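Heme-binding protein A / AI-2 binding protein A (Helicobacter pylori SS1, PDB 6OFQ) probably serves as a periplasmic substrate-binding protein that captures peptides, such as STSA, for an ABC transporter. Local coordinates at residues T376-S381 and E405-G410. Residues are numbered along the deposited sequence; the frame is centred on the assembly and turned at random. Where two conformers were deposited one is given.
Sequences TIFTTS and EVYEWG
F378 and Y407 both turn CG away from their carbonyl carbons (chi1 -77° and -65°), which brings their rings together on one face of a parallel strand pair. The meeting is edge-to-face: Y407 CE2 stands over the centre of the F378 ring, 3.8 Å from F378 CG, with the ring planes inclined at 53°. E405 shares this face. Its extended chain runs beside F378, with the carboxylate turned only modestly from the ring plane and OE1 3.3 Å from F378 CE1. The hydroxyl of Y407 donates to that same oxygen, Y407 OH to E405 OE1 being 2.6 Å, and meets it from above the carboxylate plane. The other oxygen, OE2, pairs with K403 in a salt bridge and accepts from a water that also bonds T376 OG1. Beneath the side chains, E405 N reaches I377 O at 3.0 Å in a nearly straight bond, followed by T379 N to E405 O and Y407 N to T379 O. The last bond, S381 N to Y407 O at 3.0 Å, is more bent, its donor lying above the carbonyl plane where strand 373-380 ends and strand 400-407 runs, through E408 at the N-cap, into helix 409-417. On the reverse face T379 CG2 packs 3.8 Å from V406 CG2. W409, at the start of that helix, bonds D51 through NE1. Helix 386-396 links the two strands as a beta-alpha-beta unit, and strand 423-429 flanks 373-380 on its other side. With a lysine, a tyrosine hydroxyl and a water sharing its two oxygens, the E405 carboxylate is probably stabilised as an anion, and its bond to Y407 probably helps fix the tyrosine ring over F378.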
loop_
_atom_site.group_PDB
_atom_site.type_symbol
_atom_site.label_atom_id
_atom_site.label_comp_id
_atom_site.label_asym_id
_atom_site.label_seq_id
_atom_site.Cartn_x
_atom_site.Cartn_y
_atom_site.Cartn_z
ATOM N N THR A 376 21.842 -13.826 0.186
ATOM C CA THR A 376 21.509 -12.981 -0.931
ATOM C C THR A 376 20.515 -11.964 -0.402
ATOM O O THR A 376 19.736 -12.271 0.517
ATOM C CB THR A 376 20.890 -13.805 -2.045
ATOM O OG1 THR A 376 21.902 -14.679 -2.571
ATOM C CG2 THR A 376 20.408 -12.975 -3.188
ATOM N N ILE A 377 20.603 -10.739 -0.874
ATOM C CA ILE A 377 19.583 -9.723 -0.619
ATOM C C ILE A 377 18.991 -9.351 -1.952
ATOM O O ILE A 377 19.692 -9.124 -2.945
ATOM C CB ILE A 377 20.145 -8.503 0.111
ATOM C CG1 ILE A 377 19.005 -7.561 0.550
ATOM C CG2 ILE A 377 21.162 -7.704 -0.677
ATOM C CD1 ILE A 377 19.466 -6.516 1.528
ATOM N N PHE A 378 17.673 -9.209 -2.012
ATOM C CA PHE A 378 16.991 -8.678 -3.175
ATOM C C PHE A 378 16.776 -7.194 -2.962
ATOM O O PHE A 378 16.424 -6.801 -1.829
ATOM C CB PHE A 378 15.581 -9.272 -3.361
ATOM C CG PHE A 378 15.499 -10.652 -3.933
ATOM C CD1 PHE A 378 16.603 -11.458 -4.014
ATOM C CD2 PHE A 378 14.292 -11.185 -4.336
ATOM C CE1 PHE A 378 16.562 -12.726 -4.580
ATOM C CE2 PHE A 378 14.258 -12.426 -4.928
ATOM C CZ PHE A 378 15.360 -13.219 -4.997
ATOM N N THR A 379 16.960 -6.413 -4.023
ATOM C CA THR A 379 16.615 -4.998 -4.017
ATOM C C THR A 379 15.987 -4.665 -5.361
ATOM O O THR A 379 16.007 -5.487 -6.286
ATOM C CB THR A 379 17.880 -4.173 -3.760
ATOM O OG1 THR A 379 17.500 -2.797 -3.583
ATOM C CG2 THR A 379 18.900 -4.270 -4.871
ATOM N N THR A 380 15.334 -3.507 -5.430
ATOM C CA THR A 380 14.740 -3.023 -6.665
ATOM C C THR A 380 15.650 -2.098 -7.424
ATOM O O THR A 380 16.587 -1.505 -6.878
ATOM C CB THR A 380 13.480 -2.183 -6.413
ATOM O OG1 THR A 380 13.850 -0.921 -5.841
ATOM C CG2 THR A 380 12.524 -2.882 -5.458
ATOM N N SER A 381 15.365 -2.016 -8.717
ATOM C CA SER A 381 16.183 -1.146 -9.570
ATOM C C SER A 381 16.023 0.338 -9.234
ATOM O O SER A 381 16.953 1.116 -9.445
ATOM C CB SER A 381 15.835 -1.369 -11.048
ATOM O OG SER A 381 14.469 -1.136 -11.235
ATOM N N GLU A 405 21.111 -9.024 -5.543
ATOM C CA GLU A 405 20.352 -9.249 -6.783
ATOM C C GLU A 405 19.323 -8.126 -6.957
ATOM O O GLU A 405 18.614 -7.744 -6.013
ATOM C CB GLU A 405 19.643 -10.592 -6.765
ATOM C CG GLU A 405 20.643 -11.751 -6.839
ATOM C CD GLU A 405 20.015 -13.113 -6.837
ATOM O OE1 GLU A 405 18.774 -13.221 -6.915
ATOM O OE2 GLU A 405 20.828 -14.074 -6.932
ATOM N N VAL A 406 19.249 -7.561 -8.158
ATOM C CA VAL A 406 18.428 -6.376 -8.427
ATOM C C VAL A 406 17.332 -6.800 -9.387
ATOM O O VAL A 406 17.607 -7.392 -10.423
ATOM C CB VAL A 406 19.286 -5.244 -9.052
ATOM C CG1 VAL A 406 18.458 -3.985 -9.185
ATOM C CG2 VAL A 406 20.516 -4.974 -8.221
ATOM N N TYR A 407 16.083 -6.396 -9.104
ATOM C CA TYR A 407 14.948 -6.725 -9.951
ATOM C C TYR A 407 14.120 -5.466 -10.199
ATOM O O TYR A 407 14.009 -4.606 -9.317
ATOM C CB TYR A 407 14.023 -7.731 -9.250
ATOM C CG TYR A 407 14.704 -9.056 -9.029
ATOM C CD1 TYR A 407 14.875 -9.927 -10.086
ATOM C CD2 TYR A 407 15.372 -9.343 -7.837
ATOM C CE1 TYR A 407 15.560 -11.107 -9.937
ATOM C CE2 TYR A 407 16.065 -10.525 -7.674
ATOM C CZ TYR A 407 16.122 -11.409 -8.714
ATOM O OH TYR A 407 16.887 -12.575 -8.590
ATOM N N GLU A 408 13.517 -5.372 -11.385
ATOM C CA GLU A 408 12.550 -4.302 -11.615
ATOM C C GLU A 408 11.326 -4.581 -10.742
ATOM O O GLU A 408 11.105 -5.685 -10.254
ATOM C CB GLU A 408 12.101 -4.425 -13.079
ATOM C CG GLU A 408 13.243 -4.248 -14.086
ATOM C CD GLU A 408 13.809 -2.851 -14.051
ATOM O OE1 GLU A 408 13.027 -1.892 -13.926
ATOM O OE2 GLU A 408 15.048 -2.693 -14.124
ATOM N N TRP A 409 10.527 -3.542 -10.510
ATOM C CA TRP A 409 9.450 -3.598 -9.491
ATOM C C TRP A 409 8.438 -4.720 -9.694
ATOM O O TRP A 409 8.119 -5.424 -8.720
ATOM C CB TRP A 409 8.756 -2.246 -9.413
ATOM C CG TRP A 409 7.717 -1.972 -8.334
ATOM C CD1 TRP A 409 6.440 -1.502 -8.522
ATOM C CD2 TRP A 409 7.887 -2.151 -6.916
ATOM N NE1 TRP A 409 5.855 -1.334 -7.302
ATOM C CE2 TRP A 409 6.693 -1.698 -6.291
ATOM C CE3 TRP A 409 8.936 -2.632 -6.128
ATOM C CZ2 TRP A 409 6.488 -1.779 -4.932
ATOM C CZ3 TRP A 409 8.749 -2.689 -4.774
ATOM C CH2 TRP A 409 7.550 -2.207 -4.185
ATOM N N GLY A 410 7.941 -4.883 -10.920
ATOM C CA GLY A 410 6.955 -5.967 -11.044
ATOM C C GLY A 410 7.524 -7.333 -10.717
ATOM O O GLY A 410 6.900 -8.137 -10.037
HETATM O O HOH W 1 21.324 -15.907 -5.022
#